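Long-range contacts in NAD-dependent epimerase/dehydratase (Veillonella parvula, PDB 4HNH), which binds NADP through a Rossmann-type domain and is probably an oxidoreductase or epimerase of the NAD-dependent epimerase/dehydratase family: residues L157-E162 with S181-V186; T9-A14 with T34-Q39. One frame throughout, in Å; residues are numbered along the deposited sequence.

Interaction 1 (L157-E162 with S181-V186). With NAP (NADP nicotinamide-adenine-dinucleotide phosphate), chain C.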
ATOM      1  N   LEU A 157      -2.030  -4.778 -11.582  1.00 11.26           N
ATOM      2  CA  LEU A 157      -1.429  -3.464 -11.778  1.00 11.33           C
ATOM      3  C   LEU A 157      -0.759  -3.272 -13.129  1.00 14.58           C
ATOM      4  O   LEU A 157      -0.174  -4.207 -13.694  1.00 14.40           O
ATOM      5  CB  LEU A 157      -0.379  -3.193 -10.689  1.00 12.86           C
ATOM      6  CG  LEU A 157      -0.886  -3.169  -9.247  1.00  9.55           C
ATOM      7  CD1 LEU A 157       0.287  -3.094  -8.256  1.00 14.27           C
ATOM      8  CD2 LEU A 157      -1.839  -2.019  -9.027  1.00 11.81           C
ATOM      9  N   TYR A 158      -0.796  -2.033 -13.612  1.00 11.63           N
ATOM     10  CA  TYR A 158      -0.021  -1.629 -14.781  1.00 12.62           C
ATOM     11  C   TYR A 158       0.246  -0.125 -14.662  1.00 16.16           C
ATOM     12  O   TYR A 158      -0.290   0.536 -13.766  1.00 15.60           O
ATOM     13  CB  TYR A 158      -0.756  -1.982 -16.085  1.00 12.48           C
ATOM     14  CG  TYR A 158      -1.977  -1.145 -16.379  1.00 16.55           C
ATOM     15  CD1 TYR A 158      -1.959  -0.199 -17.397  1.00 19.72           C
ATOM     16  CD2 TYR A 158      -3.138  -1.297 -15.645  1.00 13.67           C
ATOM     17  CE1 TYR A 158      -3.069   0.573 -17.670  1.00 17.70           C
ATOM     18  CE2 TYR A 158      -4.250  -0.532 -15.900  1.00 13.45           C
ATOM     19  CZ  TYR A 158      -4.218   0.392 -16.926  1.00 16.64           C
ATOM     20  OH  TYR A 158      -5.321   1.163 -17.198  1.00 21.28           O
ATOM     21  N   ASN A 159       1.081   0.410 -15.546  1.00 14.37           N
ATOM     22  CA  ASN A 159       1.427   1.825 -15.488  1.00 17.49           C
ATOM     23  C   ASN A 159       0.841   2.587 -16.664  1.00 23.98           C
ATOM     24  O   ASN A 159       1.027   2.196 -17.818  1.00 21.84           O
ATOM     25  CB  ASN A 159       2.946   1.997 -15.479  1.00 18.45           C
ATOM     26  CG  ASN A 159       3.595   1.350 -14.279  1.00 22.59           C
ATOM     27  OD1 ASN A 159       3.037   1.348 -13.183  1.00 20.49           O
ATOM     28  ND2 ASN A 159       4.781   0.781 -14.483  1.00 25.06           N
ATOM     29  N   ASP A 160       0.123   3.664 -16.361  1.00 18.21           N
ATOM     30  CA  ASP A 160      -0.348   4.594 -17.374  1.00 19.83           C
ATOM     31  C   ASP A 160      -0.777   5.906 -16.720  1.00 23.92           C
ATOM     32  O   ASP A 160      -1.847   5.979 -16.124  1.00 22.89           O
ATOM     33  CB  ASP A 160      -1.526   4.004 -18.145  1.00 22.82           C
ATOM     34  CG  ASP A 160      -1.947   4.880 -19.311  1.00 25.70           C
ATOM     35  OD1 ASP A 160      -2.668   4.385 -20.200  1.00 26.96           O
ATOM     36  OD2 ASP A 160      -1.536   6.064 -19.343  1.00 28.86           O
ATOM     37  N   PRO A 161       0.056   6.947 -16.850  1.00 23.03           N
ATOM     38  CA  PRO A 161      -0.176   8.297 -16.313  1.00 30.51           C
ATOM     39  C   PRO A 161      -1.490   8.918 -16.796  1.00 32.10           C
ATOM     40  O   PRO A 161      -2.021   9.821 -16.142  1.00 29.14           O
ATOM     41  CB  PRO A 161       0.998   9.102 -16.878  1.00 36.60           C
ATOM     42  CG  PRO A 161       2.054   8.100 -17.165  1.00 33.25           C
ATOM     43  CD  PRO A 161       1.329   6.855 -17.584  1.00 25.94           C
ATOM     44  N   GLU A 162      -2.002   8.440 -17.925  1.00 25.57           N
ATOM     45  CA  GLU A 162      -3.229   8.978 -18.509  1.00 31.69           C
ATOM     46  C   GLU A 162      -4.496   8.321 -17.959  1.00 34.66           C
ATOM     47  O   GLU A 162      -5.611   8.739 -18.280  1.00 33.61           O
ATOM     48  CB  GLU A 162      -3.196   8.833 -20.032  1.00 34.65           C
ATOM     49  CG  GLU A 162      -2.026   9.547 -20.697  1.00 36.99           C
ATOM     50  CD  GLU A 162      -2.025  11.040 -20.415  1.00 55.75           C
ATOM     51  OE1 GLU A 162      -1.159  11.503 -19.640  1.00 59.46           O
ATOM     52  OE2 GLU A 162      -2.893  11.749 -20.968  1.00 62.69           O
ATOM     53  N   SER A 181      -4.419   1.128 -12.729  1.00 10.95           N
ATOM     54  CA  SER A 181      -3.063   1.648 -12.949  1.00 10.45           C
ATOM     55  C   SER A 181      -2.440   1.989 -11.593  1.00 15.02           C
ATOM     56  O   SER A 181      -3.139   2.306 -10.635  1.00 14.10           O
ATOM     57  CB  SER A 181      -3.064   2.882 -13.856  1.00 15.13           C
ATOM     58  OG  SER A 181      -3.600   3.999 -13.167  1.00 13.85           O
ATOM     59  N   ARG A 182      -1.119   1.939 -11.511  1.00 13.92           N
ATOM     60  CA  ARG A 182      -0.465   2.326 -10.266  1.00 13.57           C
ATOM     61  C   ARG A 182      -0.719   3.810  -9.959  1.00 12.52           C
ATOM     62  O   ARG A 182      -0.810   4.197  -8.794  1.00 13.28           O
ATOM     63  CB  ARG A 182       1.033   2.018 -10.324  1.00 15.66           C
ATOM     64  CG  ARG A 182       1.302   0.518 -10.282  1.00 13.68           C
ATOM     65  CD  ARG A 182       2.780   0.241 -10.202  1.00 15.95           C
ATOM     66  NE  ARG A 182       3.026  -1.191 -10.136  1.00 14.17           N
ATOM     67  CZ  ARG A 182       3.126  -1.965 -11.215  1.00 14.92           C
ATOM     68  NH1 ARG A 182       2.988  -1.444 -12.429  1.00 16.47           N
ATOM     69  NH2 ARG A 182       3.351  -3.268 -11.079  1.00 17.94           N
ATOM     70  N   GLU A 183      -0.866   4.620 -11.003  1.00 13.67           N
ATOM     71  CA  GLU A 183      -1.124   6.041 -10.828  1.00 12.53           C
ATOM     72  C   GLU A 183      -2.500   6.265 -10.212  1.00 13.44           C
ATOM     73  O   GLU A 183      -2.670   7.162  -9.388  1.00 15.95           O
ATOM     74  CB  GLU A 183      -1.000   6.771 -12.167  1.00 14.69           C
ATOM     75  CG  GLU A 183       0.440   6.832 -12.737  1.00 16.99           C
ATOM     76  CD  GLU A 183       0.883   5.571 -13.496  1.00 17.29           C
ATOM     77  OE1 GLU A 183       0.106   4.599 -13.628  1.00 17.31           O
ATOM     78  OE2 GLU A 183       2.036   5.571 -13.985  1.00 24.06           O
ATOM     79  N   ALA A 184      -3.473   5.443 -10.604  1.00 12.91           N
ATOM     80  CA  ALA A 184      -4.811   5.549 -10.015  1.00 12.13           C
ATOM     81  C   ALA A 184      -4.787   5.119  -8.553  1.00 12.96           C
ATOM     82  O   ALA A 184      -5.480   5.709  -7.713  1.00 13.73           O
ATOM     83  CB  ALA A 184      -5.832   4.724 -10.809  1.00 12.18           C
ATOM     84  N   VAL A 185      -3.991   4.108  -8.232  1.00 11.74           N
ATOM     85  CA  VAL A 185      -3.879   3.669  -6.837  1.00 11.46           C
ATOM     86  C   VAL A 185      -3.226   4.770  -5.999  1.00 13.35           C
ATOM     87  O   VAL A 185      -3.642   5.036  -4.869  1.00 12.07           O
ATOM     88  CB  VAL A 185      -3.061   2.369  -6.710  1.00 11.17           C
ATOM     89  CG1 VAL A 185      -2.864   1.999  -5.247  1.00 11.76           C
ATOM     90  CG2 VAL A 185      -3.776   1.224  -7.426  1.00 11.04           C
ATOM     91  N   VAL A 186      -2.208   5.414  -6.557  1.00 12.31           N
ATOM     92  CA  VAL A 186      -1.616   6.552  -5.872  1.00 11.87           C
ATOM     93  C   VAL A 186      -2.656   7.637  -5.586  1.00 14.91           C
ATOM     94  O   VAL A 186      -2.691   8.182  -4.497  1.00 14.93           O
ATOM     95  CB  VAL A 186      -0.395   7.101  -6.620  1.00 13.21           C
ATOM     96  CG1 VAL A 186       0.012   8.465  -6.059  1.00 16.36           C
ATOM     97  CG2 VAL A 186       0.747   6.101  -6.528  1.00 13.97           C
TER
HETATM   98  PA  NAP C 301       6.621  -3.578  -5.669  1.00 19.26           P
HETATM   99  O1A NAP C 301       7.217  -2.814  -6.804  1.00 18.89           O
HETATM  100  O2A NAP C 301       7.239  -4.942  -5.724  1.00 20.30           O
HETATM  101  O5B NAP C 301       6.972  -2.897  -4.300  1.00 20.32           O
HETATM  102  C5B NAP C 301       7.037  -3.652  -3.124  1.00 18.61           C
HETATM  103  C4B NAP C 301       8.190  -3.193  -2.321  1.00 13.96           C
HETATM  104  O4B NAP C 301       8.138  -3.772  -1.013  1.00 18.46           O
HETATM  105  C3B NAP C 301       9.495  -3.587  -2.963  1.00 18.04           C
HETATM  106  O3B NAP C 301      10.220  -2.469  -3.316  1.00 19.65           O
HETATM  107  C2B NAP C 301      10.165  -4.398  -1.903  1.00 18.74           C
HETATM  108  O2B NAP C 301      11.545  -4.124  -1.755  1.00 18.18           O
HETATM  109  C1B NAP C 301       9.453  -3.968  -0.652  1.00 21.70           C
HETATM  110  N9A NAP C 301       9.595  -5.007   0.329  1.00 20.40           N
HETATM  111  C8A NAP C 301       8.870  -6.206   0.416  1.00 18.84           C
HETATM  112  N7A NAP C 301       9.339  -6.914   1.445  1.00 19.62           N
HETATM  113  C5A NAP C 301      10.391  -6.201   2.063  1.00 18.31           C
HETATM  114  C6A NAP C 301      11.254  -6.443   3.182  1.00 18.35           C
HETATM  115  N6A NAP C 301      11.146  -7.620   3.923  1.00 24.52           N
HETATM  116  N1A NAP C 301      12.179  -5.522   3.487  1.00 18.94           N
HETATM  117  C2A NAP C 301      12.289  -4.392   2.797  1.00 18.76           C
HETATM  118  N3A NAP C 301      11.504  -4.114   1.739  1.00 19.66           N
HETATM  119  C4A NAP C 301      10.567  -4.981   1.355  1.00 18.19           C
HETATM  120  O3  NAP C 301       5.050  -3.738  -5.790  1.00 18.29           O
HETATM  121  PN  NAP C 301       3.997  -2.614  -6.234  1.00 20.02           P
HETATM  122  O1N NAP C 301       3.789  -2.558  -7.712  1.00 19.97           O
HETATM  123  O2N NAP C 301       4.369  -1.214  -5.873  1.00 24.37           O
HETATM  124  O5D NAP C 301       2.637  -3.067  -5.559  1.00 16.83           O
HETATM  125  C5D NAP C 301       2.504  -2.979  -4.147  1.00 18.03           C
HETATM  126  C4D NAP C 301       2.187  -4.352  -3.523  1.00 20.53           C
HETATM  127  O4D NAP C 301       0.982  -4.886  -3.982  1.00 21.80           O
HETATM  128  C3D NAP C 301       3.239  -5.417  -3.729  1.00 17.69           C
HETATM  129  O3D NAP C 301       3.295  -6.184  -2.600  1.00 19.06           O
HETATM  130  C2D NAP C 301       2.695  -6.178  -4.889  1.00 18.74           C
HETATM  131  O2D NAP C 301       3.203  -7.461  -4.937  1.00 21.55           O
HETATM  132  C1D NAP C 301       1.254  -6.154  -4.539  1.00 19.40           C
HETATM  133  N1N NAP C 301       0.317  -6.327  -5.679  1.00 20.40           N
HETATM  134  C2N NAP C 301       0.793  -6.528  -6.964  1.00 19.12           C
HETATM  135  C3N NAP C 301      -0.095  -6.675  -8.027  1.00 20.32           C
HETATM  136  C7N NAP C 301       0.408  -6.885  -9.387  1.00 27.11           C
HETATM  137  O7N NAP C 301      -0.349  -6.842 -10.328  1.00 20.68           O
HETATM  138  N7N NAP C 301       1.811  -7.126  -9.612  1.00 38.72           N
HETATM  139  C4N NAP C 301      -1.505  -6.593  -7.763  1.00 20.78           C
HETATM  140  C5N NAP C 301      -1.947  -6.376  -6.391  1.00 26.25           C
HETATM  141  C6N NAP C 301      -1.029  -6.244  -5.402  1.00 22.98           C
HETATM  142  P2B NAP C 301      12.695  -4.690  -2.688  1.00 23.60           P
HETATM  143  O1X NAP C 301      12.699  -6.191  -2.927  1.00 27.48           O
HETATM  144  O2X NAP C 301      12.579  -4.072  -4.075  1.00 25.51           O
HETATM  145  O3X NAP C 301      14.062  -4.341  -2.115  1.00 26.40           O
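Arg182 is held against the end of strand 148-158 by its backbone and guanidinium. Arg182 N donates to Tyr158 O at 2.8 Å. Its side chain runs extended from CG to NE and crosses the Asn159 side chain at a slant, the amide and guanidinium planes 54° apart. Arg182 NH1 donates to Asn159 OD1 at 2.9 Å. The oxygen sits close to the guanidinium plane, but NH1 stands 52° out of the amide plane. On the NH2 side of the group, Arg182 NE donates to NADP O1N at 2.9 Å, also near the guanidinium plane. Leu157 CB covers one guanidinium face, 3.7 Å above its centre. The bonds and the covered face restrain the group's rotation and probably place its positive charge against the pyrophosphate. Leu157 also touches the nicotinamide ring with CG, and its N donates to the carboxamide O7N at 2.9 Å. Next in the helix, Glu183 bends at chi2 (82°), which turns its carboxylate back to the loop. Glu183 OE1 accepts from Asp160 N at 2.9 Å, met from above the carboxylate plane. Ser181 CB lies over one face of the Tyr158 ring, near its rim, as a CH-pi contact.

Further out, Ser181 is the N-cap: its OG accepts from Ala184 N and also hydrogen bonds to Lys163 O. Glu183 OE2 forms a salt bridge with Lys20. Asn159 ND2 hydrogen bonds to Gln16 OE1, and Tyr158 OH to Glu210 OE1. Tyr158 and Ser181 form a parallel bridge between strands 148-158 and 180-181. Helix 182-193 starts there and packs beside helix 16-28, Arg182 touching Gln16 and Ile17.

Interaction 2 (T9-A14 with T34-Q39); sequences TILGAA and TLYGRQ. With NAP (NADP nicotinamide-adenine-dinucleotide phosphate), chain C.
Thr34 lies side by side with Thr9, and Thr34 O accepts from Ile10 N at 2.7 Å. Leu35, on the other face, meets Ala13 CB with its CB at 3.6 Å and Ile10 CB with its CD2. Tyr36 returns to the face of Thr34. Tyr36 N donates to Ile10 O at 3.0 Å. With CG anti to the backbone N (chi1 -176°), the side chain crosses Leu11 obliquely, and Leu11 CD2 touches CB and CD2 of Tyr36. The side chain also touches Leu67 of helix 64-71, and its OH hydrogen bonds to Ser60 O. Tyr36 O is gripped twice, by Gly12 N at 2.8 Å and Ala13 N at 2.9 Å, from opposite faces of its carbonyl plane. Gly12 has backbone angles suited to glycine and runs close to the adenosine ribose; Gly37 has such angles too. Arg38 then lays a guanidinium face over the adenine, with N1A 3.5 Å above its plane. The 2'-phosphate lies at its edge, consistent with a preference for NADP, but O1X and O3X are 3.6 Å from Arg38 NH1, too far for a hydrogen bond. This is the parallel first beta-alpha-beta unit of a Rossmann fold, with its glycine-containing turn at the dinucleotide.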
ATOM      1  N   THR A   9       5.681   7.918   7.109  1.00 14.54           N
ATOM      2  CA  THR A   9       6.763   7.002   6.804  1.00 11.94           C
ATOM      3  C   THR A   9       6.299   6.017   5.750  1.00 14.34           C
ATOM      4  O   THR A   9       5.230   5.414   5.870  1.00 17.76           O
ATOM      5  CB  THR A   9       7.252   6.276   8.054  1.00 13.02           C
ATOM      6  OG1 THR A   9       7.829   7.238   8.947  1.00 15.43           O
ATOM      7  CG2 THR A   9       8.300   5.226   7.706  1.00 18.27           C
ATOM      8  N   ILE A  10       7.106   5.864   4.705  1.00 13.51           N
ATOM      9  CA  ILE A  10       6.801   4.922   3.644  1.00 13.55           C
ATOM     10  C   ILE A  10       7.730   3.713   3.742  1.00 14.00           C
ATOM     11  O   ILE A  10       8.938   3.817   3.513  1.00 15.23           O
ATOM     12  CB  ILE A  10       6.913   5.604   2.260  1.00 12.11           C
ATOM     13  CG1 ILE A  10       5.865   6.715   2.163  1.00 13.44           C
ATOM     14  CG2 ILE A  10       6.757   4.581   1.124  1.00 13.96           C
ATOM     15  CD1 ILE A  10       5.914   7.488   0.848  1.00 19.32           C
ATOM     16  N   LEU A  11       7.153   2.570   4.105  1.00 12.79           N
ATOM     17  CA  LEU A  11       7.906   1.328   4.250  1.00 12.66           C
ATOM     18  C   LEU A  11       7.904   0.543   2.946  1.00 14.63           C
ATOM     19  O   LEU A  11       6.840   0.212   2.404  1.00 18.65           O
ATOM     20  CB  LEU A  11       7.297   0.466   5.369  1.00 17.17           C
ATOM     21  CG  LEU A  11       7.217   1.100   6.759  1.00 14.60           C
ATOM     22  CD1 LEU A  11       6.590   0.117   7.768  1.00 16.56           C
ATOM     23  CD2 LEU A  11       8.577   1.562   7.255  1.00 14.74           C
ATOM     24  N   GLY A  12       9.102   0.236   2.443  1.00 12.09           N
ATOM     25  CA  GLY A  12       9.253  -0.413   1.156  1.00 15.28           C
ATOM     26  C   GLY A  12       9.264   0.645   0.077  1.00 17.07           C
ATOM     27  O   GLY A  12       8.585   0.524  -0.948  1.00 15.36           O
ATOM     28  N   ALA A  13      10.064   1.680   0.311  1.00 13.12           N
ATOM     29  CA  ALA A  13       9.975   2.916  -0.457  1.00 13.16           C
ATOM     30  C   ALA A  13      10.481   2.826  -1.903  1.00 16.37           C
ATOM     31  O   ALA A  13      10.298   3.780  -2.660  1.00 16.02           O
ATOM     32  CB  ALA A  13      10.696   4.054   0.286  1.00 15.87           C
ATOM     33  N   ALA A  14      11.127   1.718  -2.287  1.00 12.89           N
ATOM     34  CA  ALA A  14      11.602   1.587  -3.662  1.00 12.62           C
ATOM     35  C   ALA A  14      10.563   0.919  -4.556  1.00 12.08           C
ATOM     36  O   ALA A  14      10.771   0.789  -5.770  1.00 14.94           O
ATOM     37  CB  ALA A  14      12.925   0.824  -3.723  1.00 16.47           C
ATOM     38  N   THR A  34       9.460  10.122   5.346  1.00 16.61           N
ATOM     39  CA  THR A  34      10.576   9.263   5.690  1.00 18.02           C
ATOM     40  C   THR A  34      10.463   7.985   4.860  1.00 16.36           C
ATOM     41  O   THR A  34       9.433   7.314   4.874  1.00 17.29           O
ATOM     42  CB  THR A  34      10.592   8.955   7.200  1.00 15.82           C
ATOM     43  OG1 THR A  34      10.816  10.172   7.926  1.00 18.69           O
ATOM     44  CG2 THR A  34      11.719   7.979   7.534  1.00 18.27           C
ATOM     45  N   LEU A  35      11.523   7.675   4.118  1.00 15.01           N
ATOM     46  CA  LEU A  35      11.547   6.528   3.213  1.00 11.91           C
ATOM     47  C   LEU A  35      12.387   5.416   3.818  1.00 16.81           C
ATOM     48  O   LEU A  35      13.492   5.658   4.293  1.00 20.56           O
ATOM     49  CB  LEU A  35      12.143   6.929   1.856  1.00 14.64           C
ATOM     50  CG  LEU A  35      11.445   8.083   1.127  1.00 16.53           C
ATOM     51  CD1 LEU A  35      12.148   8.407  -0.190  1.00 13.84           C
ATOM     52  CD2 LEU A  35       9.979   7.759   0.869  1.00 15.16           C
ATOM     53  N   TYR A  36      11.861   4.197   3.792  1.00 15.10           N
ATOM     54  CA  TYR A  36      12.551   3.062   4.376  1.00 13.90           C
ATOM     55  C   TYR A  36      12.571   1.884   3.413  1.00 16.74           C
ATOM     56  O   TYR A  36      11.545   1.527   2.830  1.00 15.74           O
ATOM     57  CB  TYR A  36      11.848   2.636   5.671  1.00 13.03           C
ATOM     58  CG  TYR A  36      12.567   1.522   6.387  1.00 15.86           C
ATOM     59  CD1 TYR A  36      13.687   1.783   7.166  1.00 18.30           C
ATOM     60  CD2 TYR A  36      12.142   0.205   6.268  1.00 15.71           C
ATOM     61  CE1 TYR A  36      14.354   0.768   7.823  1.00 23.88           C
ATOM     62  CE2 TYR A  36      12.809  -0.827   6.921  1.00 18.64           C
ATOM     63  CZ  TYR A  36      13.919  -0.536   7.698  1.00 18.41           C
ATOM     64  OH  TYR A  36      14.600  -1.533   8.363  1.00 21.57           O
ATOM     65  N   GLY A  37      13.735   1.264   3.250  1.00 18.21           N
ATOM     66  CA  GLY A  37      13.813   0.034   2.480  1.00 15.25           C
ATOM     67  C   GLY A  37      15.237  -0.358   2.166  1.00 15.86           C
ATOM     68  O   GLY A  37      16.180   0.294   2.610  1.00 17.43           O
ATOM     69  N   ARG A  38      15.397  -1.439   1.411  1.00 19.26           N
ATOM     70  CA  ARG A  38      16.727  -1.966   1.137  1.00 19.90           C
ATOM     71  C   ARG A  38      17.511  -1.109   0.151  1.00 19.09           C
ATOM     72  O   ARG A  38      17.053  -0.869  -0.969  1.00 20.44           O
ATOM     73  CB  ARG A  38      16.648  -3.392   0.592  1.00 20.28           C
ATOM     74  CG  ARG A  38      16.107  -4.427   1.562  1.00 34.19           C
ATOM     75  CD  ARG A  38      16.330  -5.812   0.979  1.00 39.08           C
ATOM     76  NE  ARG A  38      15.685  -6.875   1.742  1.00 41.92           N
ATOM     77  CZ  ARG A  38      14.503  -7.402   1.436  1.00 36.30           C
ATOM     78  NH1 ARG A  38      13.822  -6.958   0.388  1.00 39.65           N
ATOM     79  NH2 ARG A  38      14.002  -8.373   2.182  1.00 37.70           N
ATOM     80  N   GLN A  39      18.695  -0.667   0.570  1.00 19.25           N
ATOM     81  CA  GLN A  39      19.643  -0.013  -0.331  1.00 20.22           C
ATOM     82  C   GLN A  39      19.060   1.216  -1.033  1.00 17.58           C
ATOM     83  O   GLN A  39      19.394   1.488  -2.182  1.00 21.24           O
ATOM     84  CB  GLN A  39      20.150  -1.007  -1.385  1.00 21.84           C
ATOM     85  CG  GLN A  39      20.939  -2.179  -0.825  1.00 20.71           C
ATOM     86  CD  GLN A  39      22.250  -1.758  -0.198  1.00 31.44           C
ATOM     87  OE1 GLN A  39      22.986  -0.941  -0.749  1.00 36.85           O
ATOM     88  NE2 GLN A  39      22.554  -2.323   0.962  1.00 44.80           N
TER
HETATM   89  PA  NAP C 301       6.621  -3.578  -5.669  1.00 19.26           P
HETATM   90  O1A NAP C 301       7.217  -2.814  -6.804  1.00 18.89           O
HETATM   91  O2A NAP C 301       7.239  -4.942  -5.724  1.00 20.30           O
HETATM   92  O5B NAP C 301       6.972  -2.897  -4.300  1.00 20.32           O
HETATM   93  C5B NAP C 301       7.037  -3.652  -3.124  1.00 18.61           C
HETATM   94  C4B NAP C 301       8.190  -3.193  -2.321  1.00 13.96           C
HETATM   95  O4B NAP C 301       8.138  -3.772  -1.013  1.00 18.46           O
HETATM   96  C3B NAP C 301       9.495  -3.587  -2.963  1.00 18.04           C
HETATM   97  O3B NAP C 301      10.220  -2.469  -3.316  1.00 19.65           O
HETATM   98  C2B NAP C 301      10.165  -4.398  -1.903  1.00 18.74           C
HETATM   99  O2B NAP C 301      11.545  -4.124  -1.755  1.00 18.18           O
HETATM  100  C1B NAP C 301       9.453  -3.968  -0.652  1.00 21.70           C
HETATM  101  N9A NAP C 301       9.595  -5.007   0.329  1.00 20.40           N
HETATM  102  C8A NAP C 301       8.870  -6.206   0.416  1.00 18.84           C
HETATM  103  N7A NAP C 301       9.339  -6.914   1.445  1.00 19.62           N
HETATM  104  C5A NAP C 301      10.391  -6.201   2.063  1.00 18.31           C
HETATM  105  C6A NAP C 301      11.254  -6.443   3.182  1.00 18.35           C
HETATM  106  N6A NAP C 301      11.146  -7.620   3.923  1.00 24.52           N
HETATM  107  N1A NAP C 301      12.179  -5.522   3.487  1.00 18.94           N
HETATM  108  C2A NAP C 301      12.289  -4.392   2.797  1.00 18.76           C
HETATM  109  N3A NAP C 301      11.504  -4.114   1.739  1.00 19.66           N
HETATM  110  C4A NAP C 301      10.567  -4.981   1.355  1.00 18.19           C
HETATM  111  O3  NAP C 301       5.050  -3.738  -5.790  1.00 18.29           O
HETATM  112  PN  NAP C 301       3.997  -2.614  -6.234  1.00 20.02           P
HETATM  113  O1N NAP C 301       3.789  -2.558  -7.712  1.00 19.97           O
HETATM  114  O2N NAP C 301       4.369  -1.214  -5.873  1.00 24.37           O
HETATM  115  O5D NAP C 301       2.637  -3.067  -5.559  1.00 16.83           O
HETATM  116  C5D NAP C 301       2.504  -2.979  -4.147  1.00 18.03           C
HETATM  117  C4D NAP C 301       2.187  -4.352  -3.523  1.00 20.53           C
HETATM  118  O4D NAP C 301       0.982  -4.886  -3.982  1.00 21.80           O
HETATM  119  C3D NAP C 301       3.239  -5.417  -3.729  1.00 17.69           C
HETATM  120  O3D NAP C 301       3.295  -6.184  -2.600  1.00 19.06           O
HETATM  121  C2D NAP C 301       2.695  -6.178  -4.889  1.00 18.74           C
HETATM  122  O2D NAP C 301       3.203  -7.461  -4.937  1.00 21.55           O
HETATM  123  C1D NAP C 301       1.254  -6.154  -4.539  1.00 19.40           C
HETATM  124  N1N NAP C 301       0.317  -6.327  -5.679  1.00 20.40           N
HETATM  125  C2N NAP C 301       0.793  -6.528  -6.964  1.00 19.12           C
HETATM  126  C3N NAP C 301      -0.095  -6.675  -8.027  1.00 20.32           C
HETATM  127  C7N NAP C 301       0.408  -6.885  -9.387  1.00 27.11           C
HETATM  128  O7N NAP C 301      -0.349  -6.842 -10.328  1.00 20.68           O
HETATM  129  N7N NAP C 301       1.811  -7.126  -9.612  1.00 38.72           N
HETATM  130  C4N NAP C 301      -1.505  -6.593  -7.763  1.00 20.78           C
HETATM  131  C5N NAP C 301      -1.947  -6.376  -6.391  1.00 26.25           C
HETATM  132  C6N NAP C 301      -1.029  -6.244  -5.402  1.00 22.98           C
HETATM  133  P2B NAP C 301      12.695  -4.690  -2.688  1.00 23.60           P
HETATM  134  O1X NAP C 301      12.699  -6.191  -2.927  1.00 27.48           O
HETATM  135  O2X NAP C 301      12.579  -4.072  -4.075  1.00 25.51           O
HETATM  136  O3X NAP C 301      14.062  -4.341  -2.115  1.00 26.40           O

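How the interactions relate
Both interactions reach the same sheet and touch the same NADP, yet their centres lie about 20 Å apart and their nearest atoms about 9 Å. Interaction 2 is buried. It is regular strand pairing with apolar packing on both faces, and it serves the adenosine end of the cofactor. Interaction 1 is partly buried. It joins a strand end and loop to a helix start, relies more on polar side chains, and serves the nicotinamide and pyrophosphate. Helix 16-28 lies between them: Ile10 and Leu35 pack on it, and Asn159, Arg182 and Glu183 meet it from interaction 1. In each, an arginine presents a guanidinium edge to a cofactor phosphate, hydrogen-bonded only in interaction 1.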